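Long-range contacts in PfEMP1 variant 1 of strain MC (Plasmodium falciparum, PDB 5LGD), which belongs to a family of malaria-parasite adhesins and probably binds host cell-surface receptors, this chain being one helical domain, of the DBL clan, of a much longer protein: residues W14-L19 against I145-L149; S22-R26 against H151-E155; E1-Y7 against I66-F70. All coordinates share one frame; numbering follows the deposited sequence.

Interaction 1: residues W14-L19 against I145-L149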
loop_
_atom_site.group_PDB
_atom_site.type_symbol
_atom_site.label_atom_id
_atom_site.label_comp_id
_atom_site.label_asym_id
_atom_site.label_seq_id
_atom_site.Cartn_x
_atom_site.Cartn_y
_atom_site.Cartn_z
ATOM N N TRP B 14 -32.531 9.061 -1.780
ATOM C CA TRP B 14 -33.610 8.482 -2.579
ATOM C C TRP B 14 -34.017 7.132 -1.993
ATOM O O TRP B 14 -35.214 6.889 -1.792
ATOM C CB TRP B 14 -33.210 8.365 -4.059
ATOM C CG TRP B 14 -34.310 7.838 -4.926
ATOM C CD1 TRP B 14 -35.154 8.571 -5.711
ATOM C CD2 TRP B 14 -34.683 6.462 -5.108
ATOM N NE1 TRP B 14 -36.044 7.738 -6.351
ATOM C CE2 TRP B 14 -35.789 6.440 -5.983
ATOM C CE3 TRP B 14 -34.197 5.241 -4.607
ATOM C CZ2 TRP B 14 -36.430 5.253 -6.347
ATOM C CZ3 TRP B 14 -34.839 4.065 -4.973
ATOM C CH2 TRP B 14 -35.930 4.081 -5.844
ATOM N N VAL B 15 -33.028 6.266 -1.734
ATOM C CA VAL B 15 -33.175 4.939 -1.117
ATOM C C VAL B 15 -33.905 5.085 0.238
ATOM O O VAL B 15 -34.913 4.415 0.478
ATOM C CB VAL B 15 -31.798 4.219 -1.000
ATOM C CG1 VAL B 15 -31.860 3.041 -0.027
ATOM C CG2 VAL B 15 -31.313 3.750 -2.371
ATOM N N HIS B 16 -33.413 5.980 1.104
ATOM C CA HIS B 16 -34.018 6.250 2.395
ATOM C C HIS B 16 -35.492 6.708 2.266
ATOM O O HIS B 16 -36.384 6.136 2.907
ATOM C CB HIS B 16 -33.179 7.319 3.138
ATOM C CG HIS B 16 -33.849 7.827 4.369
ATOM N ND1 HIS B 16 -34.624 8.971 4.343
ATOM C CD2 HIS B 16 -33.858 7.320 5.618
ATOM C CE1 HIS B 16 -35.067 9.124 5.572
ATOM N NE2 HIS B 16 -34.619 8.165 6.374
ATOM N N ASP B 17 -35.732 7.760 1.466
ATOM C CA ASP B 17 -37.076 8.311 1.253
ATOM C C ASP B 17 -38.037 7.301 0.586
ATOM O O ASP B 17 -39.218 7.313 0.909
ATOM C CB ASP B 17 -37.004 9.610 0.421
ATOM C CG ASP B 17 -36.217 10.747 1.057
ATOM O OD1 ASP B 17 -35.738 10.582 2.211
ATOM O OD2 ASP B 17 -36.052 11.778 0.402
ATOM N N MET B 18 -37.546 6.412 -0.307
ATOM C CA MET B 18 -38.475 5.453 -0.890
ATOM C C MET B 18 -38.888 4.399 0.174
ATOM O O MET B 18 -40.083 4.084 0.282
ATOM C CB MET B 18 -37.994 4.885 -2.245
ATOM C CG MET B 18 -37.270 3.573 -2.183
ATOM S SD MET B 18 -38.447 2.206 -2.194
ATOM C CE MET B 18 -37.342 0.902 -2.212
ATOM N N LEU B 19 -37.942 3.976 1.032
ATOM C CA LEU B 19 -38.197 3.004 2.107
ATOM C C LEU B 19 -39.179 3.545 3.115
ATOM O O LEU B 19 -40.069 2.811 3.576
ATOM C CB LEU B 19 -36.884 2.593 2.789
ATOM C CG LEU B 19 -35.921 1.752 1.903
ATOM C CD1 LEU B 19 -34.615 1.471 2.624
ATOM C CD2 LEU B 19 -36.547 0.451 1.503
ATOM N N ILE B 145 -33.661 -3.241 -3.558
ATOM C CA ILE B 145 -34.596 -2.201 -3.994
ATOM C C ILE B 145 -35.507 -2.774 -5.059
ATOM O O ILE B 145 -36.722 -2.629 -4.953
ATOM C CB ILE B 145 -33.864 -0.895 -4.429
ATOM C CG1 ILE B 145 -32.967 -0.318 -3.286
ATOM C CG2 ILE B 145 -34.808 0.165 -4.998
ATOM C CD1 ILE B 145 -33.688 0.069 -1.895
ATOM N N ASP B 146 -34.928 -3.474 -6.051
ATOM C CA ASP B 146 -35.653 -4.134 -7.133
ATOM C C ASP B 146 -36.617 -5.224 -6.576
ATOM O O ASP B 146 -37.797 -5.237 -6.934
ATOM C CB ASP B 146 -34.654 -4.724 -8.123
ATOM C CG ASP B 146 -33.774 -3.678 -8.789
ATOM O OD1 ASP B 146 -34.276 -2.960 -9.685
ATOM O OD2 ASP B 146 -32.557 -3.651 -8.492
ATOM N N LYS B 147 -36.129 -6.078 -5.652
ATOM C CA LYS B 147 -36.923 -7.123 -4.989
ATOM C C LYS B 147 -38.113 -6.473 -4.277
ATOM O O LYS B 147 -39.250 -6.934 -4.437
ATOM C CB LYS B 147 -36.066 -7.884 -3.959
ATOM C CG LYS B 147 -35.232 -9.020 -4.548
ATOM C CD LYS B 147 -35.728 -10.397 -4.071
ATOM C CE LYS B 147 -35.452 -10.718 -2.612
ATOM N NZ LYS B 147 -36.273 -11.865 -2.138
ATOM N N LEU B 148 -37.847 -5.364 -3.528
ATOM C CA LEU B 148 -38.876 -4.597 -2.826
ATOM C C LEU B 148 -39.877 -3.960 -3.758
ATOM O O LEU B 148 -41.080 -4.122 -3.531
ATOM C CB LEU B 148 -38.308 -3.557 -1.847
ATOM C CG LEU B 148 -39.379 -2.837 -1.032
ATOM C CD1 LEU B 148 -40.033 -3.776 -0.034
ATOM C CD2 LEU B 148 -38.832 -1.653 -0.355
ATOM N N LEU B 149 -39.405 -3.279 -4.829
ATOM C CA LEU B 149 -40.322 -2.693 -5.816
ATOM C C LEU B 149 -41.180 -3.763 -6.525
ATOM O O LEU B 149 -42.333 -3.492 -6.836
ATOM C CB LEU B 149 -39.622 -1.757 -6.808
ATOM C CG LEU B 149 -39.114 -0.421 -6.226
ATOM C CD1 LEU B 149 -38.275 0.337 -7.255
ATOM C CD2 LEU B 149 -40.277 0.460 -5.680
#

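Interaction 2: residues S22-R26 against H151-E155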
loop_
_atom_site.group_PDB
_atom_site.type_symbol
_atom_site.label_atom_id
_atom_site.label_comp_id
_atom_site.label_asym_id
_atom_site.label_seq_id
_atom_site.Cartn_x
_atom_site.Cartn_y
_atom_site.Cartn_z
ATOM N N SER B 22 -42.645 3.781 1.464
ATOM C CA SER B 22 -43.220 2.431 1.488
ATOM C C SER B 22 -43.902 2.166 2.864
ATOM O O SER B 22 -45.046 1.712 2.905
ATOM C CB SER B 22 -42.152 1.393 1.149
ATOM O OG SER B 22 -42.721 0.109 0.956
ATOM N N ILE B 23 -43.257 2.575 3.958
ATOM C CA ILE B 23 -43.804 2.461 5.321
ATOM C C ILE B 23 -44.997 3.398 5.518
ATOM O O ILE B 23 -45.970 3.021 6.174
ATOM C CB ILE B 23 -42.714 2.756 6.398
ATOM C CG1 ILE B 23 -41.558 1.729 6.373
ATOM C CG2 ILE B 23 -43.321 2.911 7.799
ATOM C CD1 ILE B 23 -40.242 2.305 6.979
ATOM N N LYS B 24 -44.881 4.643 5.016
ATOM C CA LYS B 24 -45.931 5.669 5.159
ATOM C C LYS B 24 -47.225 5.284 4.438
ATOM O O LYS B 24 -48.271 5.805 4.805
ATOM C CB LYS B 24 -45.434 7.048 4.701
ATOM C CG LYS B 24 -44.594 7.777 5.732
ATOM C CD LYS B 24 -43.786 8.870 5.045
ATOM C CE LYS B 24 -43.674 10.123 5.874
ATOM N NZ LYS B 24 -42.649 10.002 6.946
ATOM N N TRP B 25 -47.156 4.360 3.431
ATOM C CA TRP B 25 -48.349 3.864 2.740
ATOM C C TRP B 25 -49.201 3.064 3.709
ATOM O O TRP B 25 -50.414 3.205 3.707
ATOM C CB TRP B 25 -47.993 3.035 1.504
ATOM C CG TRP B 25 -47.790 3.886 0.291
ATOM C CD1 TRP B 25 -46.608 4.134 -0.348
ATOM C CD2 TRP B 25 -48.798 4.618 -0.427
ATOM N NE1 TRP B 25 -46.819 4.962 -1.430
ATOM C CE2 TRP B 25 -48.153 5.294 -1.486
ATOM C CE3 TRP B 25 -50.184 4.788 -0.262
ATOM C CZ2 TRP B 25 -48.858 6.086 -2.411
ATOM C CZ3 TRP B 25 -50.878 5.576 -1.169
ATOM C CH2 TRP B 25 -50.212 6.245 -2.207
ATOM N N ARG B 26 -48.552 2.308 4.599
ATOM C CA ARG B 26 -49.220 1.533 5.634
ATOM C C ARG B 26 -49.626 2.402 6.802
ATOM O O ARG B 26 -50.744 2.256 7.279
ATOM C CB ARG B 26 -48.377 0.335 6.075
ATOM C CG ARG B 26 -48.360 -0.800 5.035
ATOM C CD ARG B 26 -47.329 -0.575 3.934
ATOM N NE ARG B 26 -47.176 -1.756 3.095
ATOM C CZ ARG B 26 -46.536 -1.778 1.938
ATOM N NH1 ARG B 26 -46.018 -0.659 1.436
ATOM N NH2 ARG B 26 -46.441 -2.908 1.250
ATOM N N HIS B 151 -42.131 -6.651 -4.962
ATOM C CA HIS B 151 -43.054 -6.988 -3.874
ATOM C C HIS B 151 -44.190 -5.959 -3.798
ATOM O O HIS B 151 -45.353 -6.332 -3.607
ATOM C CB HIS B 151 -42.309 -7.074 -2.530
ATOM C CG HIS B 151 -43.220 -7.183 -1.347
ATOM N ND1 HIS B 151 -43.686 -8.409 -0.911
ATOM C CD2 HIS B 151 -43.761 -6.209 -0.580
ATOM C CE1 HIS B 151 -44.470 -8.145 0.118
ATOM N NE2 HIS B 151 -44.546 -6.834 0.357
ATOM N N GLU B 152 -43.843 -4.676 -3.970
ATOM C CA GLU B 152 -44.769 -3.547 -3.936
ATOM C C GLU B 152 -45.784 -3.630 -5.061
ATOM O O GLU B 152 -46.953 -3.319 -4.854
ATOM C CB GLU B 152 -44.004 -2.207 -3.942
ATOM C CG GLU B 152 -43.226 -1.928 -2.660
ATOM C CD GLU B 152 -44.045 -1.817 -1.385
ATOM O OE1 GLU B 152 -44.378 -0.673 -1.002
ATOM O OE2 GLU B 152 -44.262 -2.855 -0.713
ATOM N N GLN B 153 -45.338 -4.068 -6.243
ATOM C CA GLN B 153 -46.176 -4.256 -7.423
ATOM C C GLN B 153 -47.224 -5.356 -7.173
ATOM O O GLN B 153 -48.349 -5.236 -7.647
ATOM C CB GLN B 153 -45.304 -4.602 -8.629
ATOM C CG GLN B 153 -46.002 -4.422 -9.978
ATOM C CD GLN B 153 -46.113 -2.962 -10.365
ATOM O OE1 GLN B 153 -45.147 -2.342 -10.835
ATOM N NE2 GLN B 153 -47.302 -2.386 -10.194
ATOM N N LYS B 154 -46.845 -6.413 -6.416
ATOM C CA LYS B 154 -47.708 -7.535 -6.039
ATOM C C LYS B 154 -48.697 -7.134 -4.965
ATOM O O LYS B 154 -49.824 -7.605 -5.013
ATOM C CB LYS B 154 -46.892 -8.769 -5.622
ATOM C CG LYS B 154 -46.258 -9.486 -6.815
ATOM C CD LYS B 154 -44.921 -10.132 -6.467
ATOM C CE LYS B 154 -44.179 -10.598 -7.701
ATOM N NZ LYS B 154 -42.897 -11.276 -7.365
ATOM N N GLU B 155 -48.297 -6.259 -4.011
ATOM C CA GLU B 155 -49.190 -5.768 -2.960
ATOM C C GLU B 155 -50.246 -4.801 -3.494
ATOM O O GLU B 155 -51.398 -4.881 -3.072
ATOM C CB GLU B 155 -48.430 -5.171 -1.773
ATOM C CG GLU B 155 -47.780 -6.234 -0.899
ATOM C CD GLU B 155 -48.714 -7.284 -0.320
ATOM O OE1 GLU B 155 -49.670 -6.899 0.390
ATOM O OE2 GLU B 155 -48.508 -8.488 -0.605
#

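Interaction 3: residues E1-Y7 against I66-F70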
loop_
_atom_site.group_PDB
_atom_site.type_symbol
_atom_site.label_atom_id
_atom_site.label_comp_id
_atom_site.label_asym_id
_atom_site.label_seq_id
_atom_site.Cartn_x
_atom_site.Cartn_y
_atom_site.Cartn_z
ATOM N N GLU B 1 -27.181 12.817 -14.869
ATOM C CA GLU B 1 -25.734 12.894 -14.677
ATOM C C GLU B 1 -25.395 13.629 -13.358
ATOM O O GLU B 1 -24.531 13.202 -12.593
ATOM C CB GLU B 1 -25.032 13.496 -15.906
ATOM C CG GLU B 1 -23.526 13.404 -15.818
ATOM C CD GLU B 1 -22.836 12.384 -16.705
ATOM O OE1 GLU B 1 -21.596 12.481 -16.834
ATOM O OE2 GLU B 1 -23.518 11.501 -17.276
ATOM N N ASP B 2 -26.076 14.716 -13.098
ATOM C CA ASP B 2 -25.927 15.415 -11.828
ATOM C C ASP B 2 -27.281 15.415 -11.162
ATOM O O ASP B 2 -28.308 15.410 -11.838
ATOM C CB ASP B 2 -25.428 16.843 -12.036
ATOM C CG ASP B 2 -24.092 16.889 -12.722
ATOM O OD1 ASP B 2 -23.074 16.625 -12.048
ATOM O OD2 ASP B 2 -24.065 17.116 -13.950
ATOM N N LYS B 3 -27.307 15.354 -9.847
ATOM C CA LYS B 3 -28.596 15.409 -9.171
ATOM C C LYS B 3 -28.631 16.664 -8.331
ATOM O O LYS B 3 -27.692 17.466 -8.449
ATOM C CB LYS B 3 -28.916 14.122 -8.423
ATOM C CG LYS B 3 -29.294 12.973 -9.358
ATOM C CD LYS B 3 -28.112 12.099 -9.639
ATOM C CE LYS B 3 -28.395 11.160 -10.767
ATOM N NZ LYS B 3 -27.228 11.171 -11.678
ATOM N N ILE B 4 -29.705 16.905 -7.554
ATOM C CA ILE B 4 -29.817 18.161 -6.776
ATOM C C ILE B 4 -28.509 18.429 -5.945
ATOM O O ILE B 4 -28.094 19.583 -5.768
ATOM C CB ILE B 4 -31.140 18.221 -5.924
ATOM C CG1 ILE B 4 -32.378 17.706 -6.726
ATOM C CG2 ILE B 4 -31.396 19.640 -5.397
ATOM C CD1 ILE B 4 -33.129 16.547 -6.114
ATOM N N MET B 5 -27.837 17.329 -5.558
ATOM C CA MET B 5 -26.627 17.236 -4.752
ATOM C C MET B 5 -25.646 16.276 -5.443
ATOM O O MET B 5 -25.849 15.949 -6.616
ATOM C CB MET B 5 -27.018 16.691 -3.361
ATOM C CG MET B 5 -27.854 15.420 -3.410
ATOM S SD MET B 5 -29.155 15.312 -2.134
ATOM C CE MET B 5 -30.570 15.676 -3.120
ATOM N N SER B 6 -24.599 15.804 -4.717
ATOM C CA SER B 6 -23.642 14.822 -5.248
ATOM C C SER B 6 -24.398 13.517 -5.497
ATOM O O SER B 6 -25.404 13.268 -4.822
ATOM C CB SER B 6 -22.495 14.589 -4.267
ATOM O OG SER B 6 -22.806 13.686 -3.211
ATOM N N TYR B 7 -23.941 12.697 -6.464
ATOM C CA TYR B 7 -24.593 11.419 -6.771
ATOM C C TYR B 7 -24.679 10.527 -5.513
ATOM O O TYR B 7 -25.775 10.113 -5.159
ATOM C CB TYR B 7 -23.977 10.698 -7.993
ATOM C CG TYR B 7 -24.639 9.363 -8.274
ATOM C CD1 TYR B 7 -25.946 9.294 -8.764
ATOM C CD2 TYR B 7 -23.984 8.168 -7.993
ATOM C CE1 TYR B 7 -26.572 8.068 -8.979
ATOM C CE2 TYR B 7 -24.592 6.937 -8.225
ATOM C CZ TYR B 7 -25.888 6.889 -8.702
ATOM O OH TYR B 7 -26.475 5.660 -8.874
ATOM N N ILE B 66 -31.308 5.863 -11.762
ATOM C CA ILE B 66 -30.265 5.880 -10.730
ATOM C C ILE B 66 -29.279 4.736 -10.977
ATOM O O ILE B 66 -28.071 4.978 -10.936
ATOM C CB ILE B 66 -30.893 5.890 -9.319
ATOM C CG1 ILE B 66 -31.640 7.216 -9.118
ATOM C CG2 ILE B 66 -29.845 5.692 -8.235
ATOM C CD1 ILE B 66 -32.571 7.316 -7.940
ATOM N N LYS B 67 -29.783 3.514 -11.301
ATOM C CA LYS B 67 -28.916 2.353 -11.584
ATOM C C LYS B 67 -28.050 2.607 -12.792
ATOM O O LYS B 67 -26.894 2.186 -12.817
ATOM C CB LYS B 67 -29.721 1.062 -11.786
ATOM C CG LYS B 67 -30.321 0.499 -10.488
ATOM C CD LYS B 67 -30.877 -0.906 -10.723
ATOM C CE LYS B 67 -32.195 -0.923 -11.476
ATOM N NZ LYS B 67 -32.609 -2.303 -11.833
ATOM N N ASP B 68 -28.612 3.310 -13.791
ATOM C CA ASP B 68 -27.943 3.676 -15.038
ATOM C C ASP B 68 -26.750 4.590 -14.807
ATOM O O ASP B 68 -25.703 4.352 -15.406
ATOM C CB ASP B 68 -28.945 4.256 -16.051
ATOM C CG ASP B 68 -29.704 3.186 -16.817
ATOM O OD1 ASP B 68 -29.077 2.156 -17.190
ATOM O OD2 ASP B 68 -30.908 3.396 -17.096
ATOM N N HIS B 69 -26.859 5.569 -13.888
ATOM C CA HIS B 69 -25.718 6.443 -13.581
ATOM C C HIS B 69 -24.661 5.689 -12.763
ATOM O O HIS B 69 -23.468 5.943 -12.936
ATOM C CB HIS B 69 -26.150 7.736 -12.843
ATOM C CG HIS B 69 -25.086 8.794 -12.887
ATOM N ND1 HIS B 69 -24.355 9.126 -11.769
ATOM C CD2 HIS B 69 -24.597 9.485 -13.942
ATOM C CE1 HIS B 69 -23.474 10.027 -12.158
ATOM N NE2 HIS B 69 -23.577 10.274 -13.458
ATOM N N PHE B 70 -25.095 4.731 -11.910
ATOM C CA PHE B 70 -24.197 3.906 -11.086
ATOM C C PHE B 70 -23.264 3.069 -11.957
ATOM O O PHE B 70 -22.108 2.854 -11.608
ATOM C CB PHE B 70 -25.012 2.976 -10.169
ATOM C CG PHE B 70 -24.243 2.407 -9.007
ATOM C CD1 PHE B 70 -23.549 1.212 -9.131
ATOM C CD2 PHE B 70 -24.225 3.054 -7.784
ATOM C CE1 PHE B 70 -22.851 0.682 -8.057
ATOM C CE2 PHE B 70 -23.506 2.534 -6.720
ATOM C CZ PHE B 70 -22.836 1.342 -6.859
#

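Interaction 1: residues W14-L19 against I145-L149
M18 and I145 meet in the middle of a wholly apolar contact between helix 7-29 and helix 144-162, the first and last long helices of this DBL-related helical bundle, whose segments run in nearly the same direction (24° between them). With the segment axes 12.2 Å apart, the backbones stay well separated and side chains alone bridge the interval. The long, thin M18 supplies much of this reach: its chain bends at chi2 (85°), and its terminal CE comes to rest between two partners, 3.8 Å from I145 CD1 and 3.5 Å from L148 CD2. The second approach is tighter than usual for two carbons. M18 passes both partners in antiparallel fashion, while its sulfur SD lies 4.3 Å from L149 CD2.

The other aliphatic contacts spread out around I145 and L148. I145 CD1 reaches V15 CG1 at 4.0 Å, and the CD2 methyls of L19 and L148 are 3.6 Å apart where the two leucines meet at a slant. A single aromatic group takes part: W14 CZ3, on the six-membered ring, touches I145 CG2 at 3.9 Å, the methyl lying at the indole edge close to its plane. One face of the same indole receives M18 CB.

The polar groups nearby find partners outside the two segments. W14 NE1 is hydrogen-bonded to E62; the D146 side chain leaves its backbone pointing away from W14-L19, and its carboxylate makes a salt bridge to K67. Helix 45-70 packs against W14, M18 and I145, whereas L19 and L148 also lean on helix 106-118.

Every touching residue is buried and none offers a polar atom to its counterpart, so the two helices are joined here by hydrophobic packing alone, without the directional constraint that hydrogen bonds would add.

Interaction 2: residues S22-R26 against H151-E155
S22 and E152 mark the nearest backbone approach, with CA atoms 8.2 Å apart, between two helical segments that run in similar directions (22° between them) with axes separated by 12.9 Å. This interval is spanned by a compact polar cluster built on the carboxylate of E152. R26 meets it end-on with two nitrogens: R26 NH1 donates to E152 OE1 at 2.9 Å in a nearly straight bond (172°), and R26 NH2 donates to E152 OE2, also at 2.9 Å, along a more bent line. Guanidinium and carboxylate are close to coplanar, as suits a bidentate salt bridge, and NH1 uses the syn lone pair of OE1. The second bond is tilted somewhat out of both planes.

S22 OG, held anti to its backbone N (chi1 -171°), donates a hydrogen bond of 2.7 Å to the same E152 OE1 from above the carboxylate plane, leaving the in-plane approach to R26. The arginine is fixed on its own helix too: its chain folds at chi2, and R26 NH1 also donates to S22 O at 3.0 Å.

H151 and E155 both lie beyond R26 NH2, more loosely, E155 CG being 4.2 Å from R26 NH2. F52 and W55 of helix 45-70 pack against E152, and I33 touches R26.

E152 is buried, and its charge is probably balanced largely by R26, while OE1 accepts from two donors. Such surroundings would be expected to stabilise the ionised carboxylate and hold its rotation, making this a directional, bidentate salt bridge joining helix 7-29 and helix 144-162 within the DBL-related helical bundle.

Interaction 3: residues E1-Y7 against I66-F70
Y7 and H69 are the residues most covered by the opposing segment in this contact between the N-terminal segment and the last turn of helix 45-70. On the tightly packed side the Y7 ring points across the helix, its CG anti to the backbone N (chi1 179°), and its hydroxyl enters between I66 and F70. Y7 OH donates a 2.7 Å hydrogen bond to I66 O from above the carbonyl plane. That oxygen already accepts from F70 N within the helix, so the tyrosine adds a second donor. The Y7 hydroxyl oxygen OH also lies 3.3 Å from F70 CB, while Y7 CE1 approaches I66 CG2 at 4.1 Å. Above, the H69 ring turns an edge toward the tyrosine face in a T-shaped pair, with centroids 4.7 Å apart and planes at 65°; ND1 is the atom brought down onto the ring.

On the more open side, K3 still makes a close contact: its NZ sits over one face of the imidazole, toward the rim and 3.4 Å from H69 CG, at the end of a chain bent at chi2 and chi4. The loose, solvent-facing part is E1. E1 O approaches H69 NE2 to 3.2 Å, but the angle is too poor for a hydrogen bond, and E1 OE2 stays 4.0 Å from H69 NE2, not in contact. E1 is exposed and touches a crystal neighbour, so its placement may owe something to the lattice.

Next to this contact, F70 meets an aromatic side chain of another protein's chain, consistent with a receptor-binding role for this end of the domain. Within the fold, a non-helical N-terminal arm leads through the S6 N-cap, whose OG accepts from A9 N, into helix 7-29, whose first residue, Y7, docks on the end of helix 45-70.

Overall arrangement
Interactions 1 and 2 join the same two elements, helix 7-29 and helix 144-162, at successive levels about 10 Å apart between centres. Both lie inside the fold, interaction 2 less completely enclosed, yet their chemistry differs: the first, beside the centre of the chain, is purely apolar, while the second substitutes a salt bridge with a serine hydroxyl added. Interaction 3 lies nearer the surface, about 18 Å from the chain centre, and mixes aromatic packing with a hydroxyl-to-carbonyl hydrogen bond and charged side chains nearer solvent. It brings in helix 45-70 and is linked to interaction 1 by the D146-K67 salt bridge and by W14 packing on I66. Interactions 2 and 3 do not touch.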